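Local coordinates for ribulose bisphosphate carboxylase (Hyperthermus butylicus DSM 5456, PDB 6HUN), which probably catalyses the addition of CO2 and water to ribulose 1,5-bisphosphate, yielding two molecules of 3-phosphoglycerate, in an archaeal AMP degradation pathway, at residues E193-I196 and L201-D204; K253-V258 and Y288-H293; K264-D269 and Q279-L284; A273-L278 and R320-D325; A297-F302 and V310-V315. One frame throughout, in Å; residues are numbered along the deposited sequence.

In the fold
All five contacts lie in the catalytic part of the chain, built on a barrel of eight parallel strands ringed by helices. From the N terminus, interaction 1 comes first and closes a short loop, joining helix 184-196 to strand 201-203 before any of the others opens. Interaction 2 spans 253-293, bringing helix 248-260 to the chain entering strand 291-295; nested within it, interaction 3 folds helix 275-288 back on strand 265-269. Interaction 4 crosses both, tying helix 275-288 to the end of helix 312-322. Interaction 5 lies inside the loop of interaction 4, where the excursion after strand 291-295 meets the start of helix 312-322 and short strand 309-310, which pairs with strand 132-141.

Interaction 1: E193-I196 and L201-D204; sequences EILI and LVKD
L195 and V202 meet across a beta-alpha-beta unit of the barrel, in which helix 184-196 returns the chain from strand 171-174 to strand 201-203. The contact is wholly apolar in character, and no hydrogen bond links the two segments. L195 reaches the strand with one branch: CG lies anti to the carbonyl carbon (chi1 -55°) and CD2 ends 4.3 Å from V202 CB. Beta-branched V202 suits an outward-facing strand position, since it is short and directs CB at the helix. I194 also aims its CB at the strand but stays a little farther off. L195 and V202 both continue into helix 216-234, touching I227 and V223 respectively, so three elements share this apolar layer.

Polar groups are handled elsewhere. L195 O accepts a hydrogen bond from K238, while L201 and K203 face the other way, into the barrel. There K203, the lysine predicted to bind magnesium as a carbamate, is unmodified in this structure and its NZ bonds Q403. The strand backbone contributes too: the closest approach of the whole contact brings L195 CD2 to 4.0 Å from V202 N.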
# COMPACT_ATOMS: atom_id res chain seq x y z
N GLU A 193 -19.38 -8.95 -28.08
CA GLU A 193 -20.79 -8.61 -27.89
C GLU A 193 -20.95 -7.30 -27.13
O GLU A 193 -21.84 -6.48 -27.45
CB GLU A 193 -21.50 -9.73 -27.15
CG GLU A 193 -21.00 -11.10 -27.55
CD GLU A 193 -22.03 -12.18 -27.33
OE1 GLU A 193 -22.04 -12.76 -26.23
OE2 GLU A 193 -22.82 -12.45 -28.26
N ILE A 194 -20.10 -7.08 -26.11
CA ILE A 194 -20.12 -5.85 -25.33
C ILE A 194 -19.89 -4.64 -26.24
O ILE A 194 -20.71 -3.72 -26.30
CB ILE A 194 -19.07 -5.93 -24.19
CG1 ILE A 194 -19.56 -6.89 -23.09
CG2 ILE A 194 -18.74 -4.56 -23.57
CD1 ILE A 194 -18.46 -7.49 -22.23
N LEU A 195 -18.77 -4.63 -26.98
CA LEU A 195 -18.45 -3.45 -27.79
C LEU A 195 -19.45 -3.25 -28.93
O LEU A 195 -19.88 -2.12 -29.19
CB LEU A 195 -17.06 -3.58 -28.37
CG LEU A 195 -15.96 -3.81 -27.31
CD1 LEU A 195 -14.66 -3.86 -28.05
CD2 LEU A 195 -15.95 -2.70 -26.30
N ILE A 196 -19.79 -4.34 -29.63
CA ILE A 196 -20.67 -4.25 -30.81
C ILE A 196 -21.98 -3.52 -30.52
O ILE A 196 -22.55 -2.88 -31.41
CB ILE A 196 -20.92 -5.67 -31.38
CG1 ILE A 196 -21.21 -5.59 -32.87
CG2 ILE A 196 -22.08 -6.38 -30.66
CD1 ILE A 196 -19.98 -5.26 -33.68
N LEU A 201 -15.54 0.83 -23.77
CA LEU A 201 -14.35 0.23 -23.16
C LEU A 201 -14.73 -1.10 -22.54
O LEU A 201 -15.72 -1.19 -21.81
CB LEU A 201 -13.73 1.12 -22.09
CG LEU A 201 -13.27 2.50 -22.54
CD1 LEU A 201 -13.09 3.34 -21.31
CD2 LEU A 201 -11.95 2.41 -23.30
N VAL A 202 -13.95 -2.15 -22.84
CA VAL A 202 -14.07 -3.40 -22.11
C VAL A 202 -12.97 -3.39 -21.05
O VAL A 202 -11.88 -2.89 -21.28
CB VAL A 202 -13.98 -4.63 -23.06
CG1 VAL A 202 -12.83 -4.49 -23.99
CG2 VAL A 202 -13.89 -5.93 -22.26
N LYS A 203 -13.30 -3.83 -19.86
CA LYS A 203 -12.40 -3.64 -18.72
C LYS A 203 -12.12 -4.96 -18.05
O LYS A 203 -13.04 -5.69 -17.69
CB LYS A 203 -13.03 -2.67 -17.72
CG LYS A 203 -12.20 -2.25 -16.48
CD LYS A 203 -13.17 -1.35 -15.67
CE LYS A 203 -12.54 -0.80 -14.41
NZ LYS A 203 -13.14 -1.32 -13.13
N ASP A 204 -10.83 -5.23 -17.80
CA ASP A 204 -10.49 -6.39 -17.02
C ASP A 204 -10.91 -6.17 -15.59
O ASP A 204 -10.91 -5.04 -15.09
CB ASP A 204 -8.96 -6.59 -17.02
CG ASP A 204 -8.44 -7.29 -18.23
OD1 ASP A 204 -9.23 -7.82 -19.10
OD2 ASP A 204 -7.19 -7.29 -18.31

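Interaction 2: K253-V258 and Y288-H293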
# COMPACT_ATOMS: atom_id res chain seq x y z
N LYS A 253 6.78 -5.51 -19.80
CA LYS A 253 6.52 -6.24 -21.05
C LYS A 253 5.07 -6.11 -21.47
O LYS A 253 4.75 -6.06 -22.68
CB LYS A 253 6.86 -7.72 -20.87
CG LYS A 253 8.36 -7.95 -20.62
CD LYS A 253 8.64 -9.16 -19.66
CE LYS A 253 9.03 -10.40 -20.46
NZ LYS A 253 9.53 -11.52 -19.60
N ARG A 254 4.15 -6.13 -20.50
CA ARG A 254 2.73 -6.09 -20.82
C ARG A 254 2.33 -4.72 -21.32
O ARG A 254 1.48 -4.62 -22.22
CB ARG A 254 1.88 -6.53 -19.61
CG ARG A 254 2.12 -8.01 -19.26
CD ARG A 254 1.56 -8.49 -17.88
NE ARG A 254 2.24 -9.75 -17.55
CZ ARG A 254 1.99 -10.50 -16.47
NH1 ARG A 254 1.04 -10.17 -15.63
NH2 ARG A 254 2.70 -11.60 -16.24
N ILE A 255 2.94 -3.66 -20.79
CA ILE A 255 2.63 -2.32 -21.29
C ILE A 255 3.11 -2.18 -22.73
O ILE A 255 2.42 -1.57 -23.58
CB ILE A 255 3.25 -1.24 -20.39
CG1 ILE A 255 2.52 -1.22 -19.02
CG2 ILE A 255 3.16 0.12 -21.09
CD1 ILE A 255 3.15 -0.28 -17.95
N LYS A 256 4.27 -2.76 -23.04
CA LYS A 256 4.73 -2.69 -24.44
C LYS A 256 3.85 -3.54 -25.35
O LYS A 256 3.52 -3.10 -26.47
CB LYS A 256 6.20 -3.13 -24.53
CG LYS A 256 6.83 -2.97 -25.96
CD LYS A 256 8.32 -3.24 -25.88
CE LYS A 256 8.91 -3.44 -27.31
NZ LYS A 256 8.58 -2.27 -28.15
N LEU A 257 3.40 -4.71 -24.90
CA LEU A 257 2.51 -5.51 -25.75
C LEU A 257 1.20 -4.77 -26.02
O LEU A 257 0.68 -4.81 -27.14
CB LEU A 257 2.22 -6.86 -25.10
CG LEU A 257 3.22 -8.01 -25.10
CD1 LEU A 257 2.65 -9.04 -24.13
CD2 LEU A 257 3.38 -8.60 -26.54
N VAL A 258 0.64 -4.12 -25.00
CA VAL A 258 -0.56 -3.29 -25.20
C VAL A 258 -0.29 -2.22 -26.26
O VAL A 258 -1.08 -2.00 -27.19
CB VAL A 258 -0.98 -2.65 -23.86
CG1 VAL A 258 -2.00 -1.49 -24.18
CG2 VAL A 258 -1.57 -3.70 -22.98
N TYR A 288 4.94 5.58 -24.64
CA TYR A 288 4.11 4.81 -25.55
C TYR A 288 2.78 5.49 -25.85
O TYR A 288 1.92 4.88 -26.51
CB TYR A 288 3.84 3.41 -24.99
CG TYR A 288 5.05 2.50 -24.84
CD1 TYR A 288 5.82 2.11 -25.93
CD2 TYR A 288 5.35 1.96 -23.59
CE1 TYR A 288 6.92 1.25 -25.74
CE2 TYR A 288 6.40 1.13 -23.40
CZ TYR A 288 7.19 0.78 -24.47
OH TYR A 288 8.22 -0.07 -24.21
N ASP A 289 2.57 6.70 -25.35
CA ASP A 289 1.36 7.48 -25.66
C ASP A 289 0.07 6.75 -25.24
O ASP A 289 -0.90 6.64 -26.01
CB ASP A 289 1.33 7.86 -27.15
CG ASP A 289 0.43 9.06 -27.44
OD1 ASP A 289 0.39 10.01 -26.63
OD2 ASP A 289 -0.24 9.08 -28.51
N LEU A 290 0.00 6.33 -23.95
CA LEU A 290 -1.13 5.59 -23.40
C LEU A 290 -1.83 6.41 -22.31
O LEU A 290 -1.26 7.35 -21.74
CB LEU A 290 -0.67 4.21 -22.79
CG LEU A 290 0.15 3.25 -23.67
CD1 LEU A 290 0.70 2.04 -22.93
CD2 LEU A 290 -0.69 2.84 -24.91
N ALA A 291 -3.08 6.06 -22.03
CA ALA A 291 -3.80 6.52 -20.85
C ALA A 291 -3.80 5.39 -19.82
O ALA A 291 -3.71 4.20 -20.17
CB ALA A 291 -5.26 6.90 -21.22
N ILE A 292 -3.98 5.75 -18.53
CA ILE A 292 -3.93 4.81 -17.42
C ILE A 292 -5.22 4.85 -16.64
O ILE A 292 -5.60 5.91 -16.13
CB ILE A 292 -2.80 5.13 -16.43
CG1 ILE A 292 -1.44 5.11 -17.19
CG2 ILE A 292 -2.89 4.16 -15.14
CD1 ILE A 292 -0.32 5.47 -16.28
N HIS A 293 -5.83 3.68 -16.47
CA HIS A 293 -6.95 3.52 -15.56
C HIS A 293 -6.38 3.05 -14.21
O HIS A 293 -5.84 1.94 -14.12
CB HIS A 293 -7.93 2.50 -16.12
CG HIS A 293 -9.17 2.35 -15.29
ND1 HIS A 293 -10.40 2.79 -15.73
CD2 HIS A 293 -9.37 1.81 -14.07
CE1 HIS A 293 -11.31 2.50 -14.81
NE2 HIS A 293 -10.71 1.93 -13.78
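Y288 and L290 pack on I255 and K256 in a mostly apolar contact in the outer layer of the TIM barrel, where helix 248-260 lies against the end of helix 275-288 and the turn into strand 291-295. That turn is a Schellman motif: D289 leaves the helix with positive phi, and the chain then carries L290 inward.

The outer half of the contact is amphipathic. Y288 turns one face of its ring toward K256, whose CA stands 4.2 Å above the plane, offset toward the rim. The aliphatic stem of K256 runs past the phenol end, CD standing 3.6 Å from Y288 OH; with CG anti to the backbone N (chi1 -175°), the lysine chain is carried obliquely across the phenol end. A long lysine suits this place because its methylenes can cover an aromatic group while NZ, on an exposed residue, makes a weak, long ion pair with D260. A serine at Y288 would probably strip the K256 stem of its apolar cover and open a gap beside I255.

Deeper in, hydrocarbon side chains dominate. I255 crosses Y288 at about a right angle, bringing CG2 to 3.8 Å from Y288 CD2. Other faces of I255 touch I266 of strand 265-269 and A281 and L284 of helix 275-288, as befits a branched residue wedged between strand and helix. Its CG2 also meets L290, whose CD1 comes within 3.6 Å of I255 CG2 and 4.1 Å of I255 O.

Interaction 3: K264-D269 and Q279-L284; sequences KFIMID and QHAREL
A281 faces two isoleucines of the neighbouring strand, I266 and I268, and these three side chains account for nearly all of the surface the segments bury. The single methyl of A281 points toward the strand and lies between the ends of the isoleucines: I266 CD1 is 4.2 Å from A281 CB, and I268 CD1 is 4.3 Å from the same A281 CB. With so small a residue on the helix, its backbone can come close, the CA atoms of I268 and A281 being 8.1 Å apart.

The isoleucines reach the alanine by different torsions. In I266, CG1 sits between the backbone N and the carbonyl carbon (chi1 55°), whereas I268 sends CG1 anti to its backbone N (chi1 -176°). Standing two residues apart on one side of the strand, they thus converge on one methyl. Beta-branched residues fit here, being at ease in extended backbone and offering broad hydrocarbon surfaces. I266 also touches I255 and V258 of helix 248-260, and I268 touches I292 of the next strand and M251.

Between them, M267 points to the other side of the strand, where it packs on H295, predicted to be a proton acceptor; the side chain of I268 itself is only about 7 Å from that of H295. On the helix, H280 and L284 pack on R249 of the second subunit. A helix covering the outer face of the strand that precedes it in a right-handed beta-alpha-beta crossover, here strand 265-269, helix 275-288 and strand 291-295, is the repeating element of the TIM barrel.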
# COMPACT_ATOMS: atom_id res chain seq x y z
N LYS A 264 -4.78 1.76 -26.50
CA LYS A 264 -4.39 3.06 -25.98
C LYS A 264 -4.51 3.15 -24.46
O LYS A 264 -4.23 4.21 -23.89
CB LYS A 264 -5.20 4.17 -26.60
CG LYS A 264 -4.97 4.27 -28.15
CD LYS A 264 -3.51 4.67 -28.37
CE LYS A 264 -3.38 6.21 -28.40
NZ LYS A 264 -1.97 6.67 -28.59
N PHE A 265 -4.86 2.05 -23.81
CA PHE A 265 -5.14 2.08 -22.37
C PHE A 265 -4.42 0.93 -21.67
O PHE A 265 -4.35 -0.20 -22.19
CB PHE A 265 -6.62 1.94 -22.09
CG PHE A 265 -7.46 3.02 -22.68
CD1 PHE A 265 -7.85 4.11 -21.89
CD2 PHE A 265 -7.90 2.94 -24.01
CE1 PHE A 265 -8.62 5.11 -22.38
CE2 PHE A 265 -8.73 3.96 -24.53
CZ PHE A 265 -9.07 5.05 -23.68
N ILE A 266 -3.98 1.19 -20.42
CA ILE A 266 -3.57 0.15 -19.48
C ILE A 266 -4.30 0.42 -18.17
O ILE A 266 -4.65 1.57 -17.88
CB ILE A 266 -2.02 0.09 -19.27
CG1 ILE A 266 -1.52 1.47 -18.83
CG2 ILE A 266 -1.39 -0.39 -20.61
CD1 ILE A 266 0.03 1.57 -18.38
N MET A 267 -4.55 -0.64 -17.40
CA MET A 267 -5.06 -0.52 -16.06
C MET A 267 -4.03 -1.05 -15.08
O MET A 267 -3.39 -2.07 -15.35
CB MET A 267 -6.38 -1.32 -15.92
CG MET A 267 -6.91 -1.43 -14.50
SD MET A 267 -8.49 -2.32 -14.79
CE MET A 267 -8.61 -3.34 -13.35
N ILE A 268 -3.93 -0.38 -13.92
CA ILE A 268 -3.01 -0.81 -12.86
C ILE A 268 -3.70 -0.66 -11.51
O ILE A 268 -4.44 0.30 -11.26
CB ILE A 268 -1.69 -0.05 -12.90
CG1 ILE A 268 -0.76 -0.63 -11.81
CG2 ILE A 268 -1.89 1.46 -12.62
CD1 ILE A 268 0.64 -0.26 -12.05
N ASP A 269 -3.55 -1.70 -10.70
CA ASP A 269 -4.07 -1.68 -9.32
C ASP A 269 -3.01 -0.93 -8.54
O ASP A 269 -2.03 -1.50 -8.10
CB ASP A 269 -4.26 -3.09 -8.80
CG ASP A 269 -5.22 -3.94 -9.62
OD1 ASP A 269 -5.89 -3.51 -10.60
OD2 ASP A 269 -5.35 -5.12 -9.25
N GLN A 279 3.95 5.14 -10.70
CA GLN A 279 4.75 6.20 -11.32
C GLN A 279 5.60 5.66 -12.47
O GLN A 279 5.86 6.39 -13.44
CB GLN A 279 5.68 6.90 -10.28
CG GLN A 279 4.81 7.62 -9.19
CD GLN A 279 5.62 8.62 -8.41
OE1 GLN A 279 6.18 8.31 -7.35
NE2 GLN A 279 5.76 9.84 -8.98
N HIS A 280 6.10 4.42 -12.34
CA HIS A 280 6.81 3.78 -13.45
C HIS A 280 5.89 3.55 -14.65
O HIS A 280 6.28 3.82 -15.81
CB HIS A 280 7.39 2.45 -12.99
CG HIS A 280 8.39 1.86 -13.95
ND1 HIS A 280 9.47 2.56 -14.45
CD2 HIS A 280 8.48 0.62 -14.48
CE1 HIS A 280 10.17 1.79 -15.27
NE2 HIS A 280 9.58 0.60 -15.31
N ALA A 281 4.67 3.07 -14.41
CA ALA A 281 3.71 2.93 -15.52
C ALA A 281 3.44 4.28 -16.18
O ALA A 281 3.30 4.36 -17.43
CB ALA A 281 2.42 2.31 -14.96
N ARG A 282 3.48 5.36 -15.40
CA ARG A 282 3.22 6.68 -15.98
C ARG A 282 4.36 7.10 -16.90
O ARG A 282 4.13 7.70 -17.97
CB ARG A 282 2.98 7.70 -14.84
CG ARG A 282 2.86 9.14 -15.30
CD ARG A 282 1.71 9.35 -16.35
NE ARG A 282 1.60 10.76 -16.68
CZ ARG A 282 2.33 11.35 -17.62
NH1 ARG A 282 3.16 10.63 -18.38
NH2 ARG A 282 2.17 12.65 -17.87
N GLU A 283 5.60 6.74 -16.54
CA GLU A 283 6.69 7.00 -17.47
C GLU A 283 6.56 6.18 -18.73
O GLU A 283 6.90 6.66 -19.82
CB GLU A 283 8.03 6.69 -16.78
CG GLU A 283 8.49 7.78 -15.85
CD GLU A 283 9.88 7.53 -15.24
OE1 GLU A 283 10.55 8.51 -14.81
OE2 GLU A 283 10.27 6.34 -15.17
N LEU A 284 6.20 4.89 -18.62
CA LEU A 284 6.03 4.14 -19.87
C LEU A 284 4.84 4.65 -20.68
O LEU A 284 4.88 4.62 -21.92
CB LEU A 284 5.87 2.65 -19.61
CG LEU A 284 7.14 2.09 -18.95
CD1 LEU A 284 6.90 0.70 -18.36
CD2 LEU A 284 8.33 2.10 -19.92

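Interaction 4: A273-L278 and R320-D325; sequences AGWAAL and RMAGVD
L278 spreads its two methyls over A322 and V324, where the chain leaves helix 312-322. CD2 sits 3.6 Å from A322 CB, while CD1 reaches 3.8 Å from V324 CG1. This fork depends on CG lying anti to the backbone N (chi1 170°), which carries the branch away from its own helix and across the valine at about a right angle. CD2 bridges the two partners, since it is also 3.9 Å from V324 CG1. Leucine fits by filling the groove between helix end and following loop, and alanine fits because its lone methyl lets the leucine come close.

W275, one turn earlier, adds a lighter touch: its CZ3 is 4.3 Å from A322 CB, approached obliquely. The indole is occupied largely elsewhere, packing on L318 and I115 and meeting the ring of F270.

Two glycines shape the backbones. G274 is the N-cap of helix 275-288, its O accepting from L278 N at 3.1 Å; its positive phi would jam a side chain against the preceding carbonyl. G323, also with positive phi (123°), is the C-prime residue of a Schellman motif that ends helix 312-322 by bonding V324 N to A319 O and G323 N to R320 O. The turn delivers V324 to L278 and D325 beside the start of strand 291-295, where its OD2 bonds I292 N. Nearby, A277 packs on A276 of the second subunit. Adjoining outer helices, wedged together by apolar side chains as they run alongside successive strands, are characteristic of the TIM barrel's helical layer.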
# COMPACT_ATOMS: atom_id res chain seq x y z
N ALA A 273 -0.08 -3.06 -6.54
CA ALA A 273 1.26 -3.00 -7.14
C ALA A 273 2.12 -1.95 -6.44
O ALA A 273 3.31 -2.15 -6.19
CB ALA A 273 1.14 -2.71 -8.66
N GLY A 274 1.53 -0.82 -6.07
CA GLY A 274 2.19 0.17 -5.26
C GLY A 274 2.45 1.48 -6.03
O GLY A 274 2.35 1.54 -7.25
N TRP A 275 2.70 2.54 -5.27
CA TRP A 275 2.88 3.87 -5.87
C TRP A 275 4.07 3.90 -6.81
O TRP A 275 4.00 4.55 -7.85
CB TRP A 275 3.10 4.91 -4.78
CG TRP A 275 1.82 5.14 -4.01
CD1 TRP A 275 1.59 4.80 -2.70
CD2 TRP A 275 0.65 5.78 -4.47
NE1 TRP A 275 0.30 5.20 -2.33
CE2 TRP A 275 -0.29 5.80 -3.40
CE3 TRP A 275 0.30 6.39 -5.69
CZ2 TRP A 275 -1.58 6.43 -3.52
CZ3 TRP A 275 -1.02 6.97 -5.81
CH2 TRP A 275 -1.90 6.96 -4.73
N ALA A 276 5.17 3.23 -6.47
CA ALA A 276 6.30 3.29 -7.39
C ALA A 276 5.93 2.62 -8.71
O ALA A 276 6.34 3.09 -9.80
CB ALA A 276 7.58 2.66 -6.74
N ALA A 277 5.19 1.53 -8.66
CA ALA A 277 4.74 0.88 -9.90
C ALA A 277 3.88 1.82 -10.73
O ALA A 277 3.98 1.86 -11.98
CB ALA A 277 3.91 -0.39 -9.60
N LEU A 278 2.99 2.54 -10.06
CA LEU A 278 2.13 3.48 -10.81
C LEU A 278 2.98 4.56 -11.46
O LEU A 278 2.80 4.88 -12.65
CB LEU A 278 1.09 4.10 -9.87
CG LEU A 278 0.29 5.27 -10.46
CD1 LEU A 278 -0.48 4.83 -11.80
CD2 LEU A 278 -0.72 5.82 -9.38
N ARG A 320 -4.05 11.39 -8.93
CA ARG A 320 -4.02 12.38 -9.99
C ARG A 320 -2.62 12.95 -10.16
O ARG A 320 -2.13 13.11 -11.28
CB ARG A 320 -5.02 13.48 -9.66
CG ARG A 320 -4.94 14.63 -10.70
CD ARG A 320 -6.14 15.62 -10.45
NE ARG A 320 -6.09 16.75 -11.42
CZ ARG A 320 -6.87 17.83 -11.38
NH1 ARG A 320 -7.76 17.96 -10.40
NH2 ARG A 320 -6.74 18.80 -12.30
N MET A 321 -1.94 13.24 -9.05
CA MET A 321 -0.54 13.69 -9.15
C MET A 321 0.35 12.65 -9.83
O MET A 321 1.16 12.98 -10.71
CB MET A 321 -0.03 13.96 -7.73
CG MET A 321 -0.71 15.15 -7.10
SD MET A 321 -0.39 15.22 -5.31
CE MET A 321 1.37 15.27 -5.55
N ALA A 322 0.19 11.38 -9.43
CA ALA A 322 1.08 10.33 -9.92
C ALA A 322 0.80 10.04 -11.37
O ALA A 322 1.73 9.65 -12.11
CB ALA A 322 0.91 9.04 -9.10
N GLY A 323 -0.45 10.23 -11.80
CA GLY A 323 -0.71 10.24 -13.23
C GLY A 323 -1.73 9.25 -13.74
O GLY A 323 -1.69 8.96 -14.94
N VAL A 324 -2.75 8.84 -12.93
CA VAL A 324 -3.88 8.12 -13.55
C VAL A 324 -4.67 9.09 -14.42
O VAL A 324 -4.71 10.31 -14.18
CB VAL A 324 -4.78 7.44 -12.50
CG1 VAL A 324 -3.88 6.56 -11.51
CG2 VAL A 324 -5.55 8.44 -11.74
N ASP A 325 -5.28 8.55 -15.47
CA ASP A 325 -6.24 9.32 -16.26
C ASP A 325 -7.67 9.07 -15.84
O ASP A 325 -8.57 9.87 -16.18
CB ASP A 325 -6.13 8.98 -17.73
CG ASP A 325 -4.76 9.34 -18.29
OD1 ASP A 325 -4.52 10.54 -18.46
OD2 ASP A 325 -3.93 8.43 -18.43

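Interaction 5: A297-F302 and V310-V315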
# COMPACT_ATOMS: atom_id res chain seq x y z
N ALA A 297 -8.23 -1.04 -5.72
CA ALA A 297 -8.35 -2.19 -4.81
C ALA A 297 -7.32 -2.10 -3.69
O ALA A 297 -6.17 -1.73 -3.96
CB ALA A 297 -8.15 -3.48 -5.63
N PHE A 298 -7.78 -2.36 -2.46
CA PHE A 298 -7.11 -2.39 -1.16
C PHE A 298 -7.41 -1.11 -0.39
O PHE A 298 -7.28 -1.06 0.85
CB PHE A 298 -5.57 -2.55 -1.25
CG PHE A 298 -4.90 -2.62 0.10
CD1 PHE A 298 -5.22 -3.66 0.98
CD2 PHE A 298 -4.02 -1.58 0.51
CE1 PHE A 298 -4.57 -3.75 2.25
CE2 PHE A 298 -3.30 -1.71 1.79
CZ PHE A 298 -3.63 -2.77 2.63
N HIS A 299 -7.90 -0.05 -1.08
CA HIS A 299 -8.08 1.24 -0.38
C HIS A 299 -8.98 1.11 0.82
O HIS A 299 -8.76 1.79 1.84
CB HIS A 299 -8.71 2.33 -1.32
CG HIS A 299 -10.19 2.14 -1.54
ND1 HIS A 299 -11.13 2.82 -0.78
CD2 HIS A 299 -10.89 1.29 -2.34
CE1 HIS A 299 -12.34 2.41 -1.13
NE2 HIS A 299 -12.22 1.45 -2.04
N ALA A 300 -9.97 0.19 0.81
CA ALA A 300 -10.93 0.22 1.90
C ALA A 300 -10.38 -0.43 3.18
O ALA A 300 -11.06 -0.37 4.23
CB ALA A 300 -12.26 -0.47 1.55
N ALA A 301 -9.17 -1.00 3.12
CA ALA A 301 -8.52 -1.43 4.35
C ALA A 301 -8.14 -0.25 5.22
O ALA A 301 -7.93 -0.40 6.44
CB ALA A 301 -7.24 -2.25 4.01
N PHE A 302 -7.98 0.92 4.60
CA PHE A 302 -7.59 2.06 5.40
C PHE A 302 -8.36 3.35 5.13
O PHE A 302 -8.08 4.34 5.79
CB PHE A 302 -6.07 2.34 5.22
CG PHE A 302 -5.63 2.60 3.80
CD1 PHE A 302 -5.67 3.94 3.25
CD2 PHE A 302 -5.19 1.58 2.99
CE1 PHE A 302 -5.21 4.19 1.88
CE2 PHE A 302 -4.76 1.80 1.65
CZ PHE A 302 -4.77 3.09 1.10
N VAL A 310 -6.46 6.94 5.92
CA VAL A 310 -6.26 8.01 4.91
C VAL A 310 -7.61 8.24 4.24
O VAL A 310 -8.30 7.28 3.89
CB VAL A 310 -5.25 7.59 3.83
CG1 VAL A 310 -4.99 8.84 2.88
CG2 VAL A 310 -3.89 7.11 4.49
N SER A 311 -8.01 9.50 4.04
CA SER A 311 -9.28 9.71 3.34
C SER A 311 -9.15 9.30 1.89
O SER A 311 -8.07 9.38 1.27
CB SER A 311 -9.70 11.20 3.41
OG SER A 311 -8.73 11.91 2.65
N MET A 312 -10.26 8.80 1.32
CA MET A 312 -10.21 8.46 -0.10
C MET A 312 -9.96 9.74 -0.91
O MET A 312 -9.38 9.68 -2.00
CB MET A 312 -11.56 7.82 -0.53
CG MET A 312 -11.59 7.51 -2.09
SD MET A 312 -10.40 6.15 -2.48
CE MET A 312 -9.80 6.75 -4.09
N PHE A 313 -10.42 10.88 -0.41
CA PHE A 313 -10.13 12.16 -1.04
C PHE A 313 -8.63 12.30 -1.32
O PHE A 313 -8.22 12.65 -2.42
CB PHE A 313 -10.67 13.27 -0.14
CG PHE A 313 -10.52 14.69 -0.72
CD1 PHE A 313 -9.32 15.38 -0.56
CD2 PHE A 313 -11.62 15.33 -1.36
CE1 PHE A 313 -9.18 16.75 -1.04
CE2 PHE A 313 -11.47 16.62 -1.83
CZ PHE A 313 -10.27 17.33 -1.69
N LEU A 314 -7.80 12.05 -0.31
CA LEU A 314 -6.36 12.25 -0.49
C LEU A 314 -5.78 11.16 -1.39
O LEU A 314 -4.87 11.41 -2.20
CB LEU A 314 -5.71 12.33 0.89
CG LEU A 314 -4.16 12.41 0.94
CD1 LEU A 314 -3.70 13.66 0.20
CD2 LEU A 314 -3.55 12.42 2.34
N VAL A 315 -6.29 9.93 -1.28
CA VAL A 315 -5.80 8.90 -2.18
C VAL A 315 -6.07 9.33 -3.64
O VAL A 315 -5.23 9.13 -4.52
CB VAL A 315 -6.50 7.58 -1.87
CG1 VAL A 315 -6.20 6.50 -2.97
CG2 VAL A 315 -6.13 7.08 -0.45
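F302, in the short, weakly bonded helical excursion after strand 291-295, turns its side chain back and lays it against V310 and V315. From CB, CG takes the position between the backbone N and the carbonyl carbon (chi1 58°), which swings the ring over its own turn: H299 O stands 3.7 Å above one face, over the centre. On the rim, CD1 meets V310, 3.7 Å from its CB. Next along, CE1 is 3.8 Å from V315 CG2, so the two valines meet the ring at its edge, near its plane. CE2, across the ring, has F298 CD2 at 3.6 Å, also in plane. Phenylalanine suits this buried place because it is flat enough to slide between valines and turn.

These residues belong to the excursion that leads from the TIM barrel into helix 312-322, with V310 in strand 309-310, which pairs in parallel with strand 132-141. The F302 ring also meets F298 of the second subunit edge-to-face, making it part of the dimer interface. A serine in place of F302 would probably leave V310 and V315 without their aromatic partner and open a gap beneath the H299 carbonyl.

The backbones are tied as well: V310 N donates to F302 O (3.1 Å, 159° at the hydrogen). S311, the N-cap, accepts from L314 N through OG, opening the helix that carries V315. Beyond it, M312 SD approaches the H299 ring obliquely, 4.3 Å from its centroid, in a sulfur-aromatic contact, while H299 ND1 is hydrogen-bonded to T303 OG1.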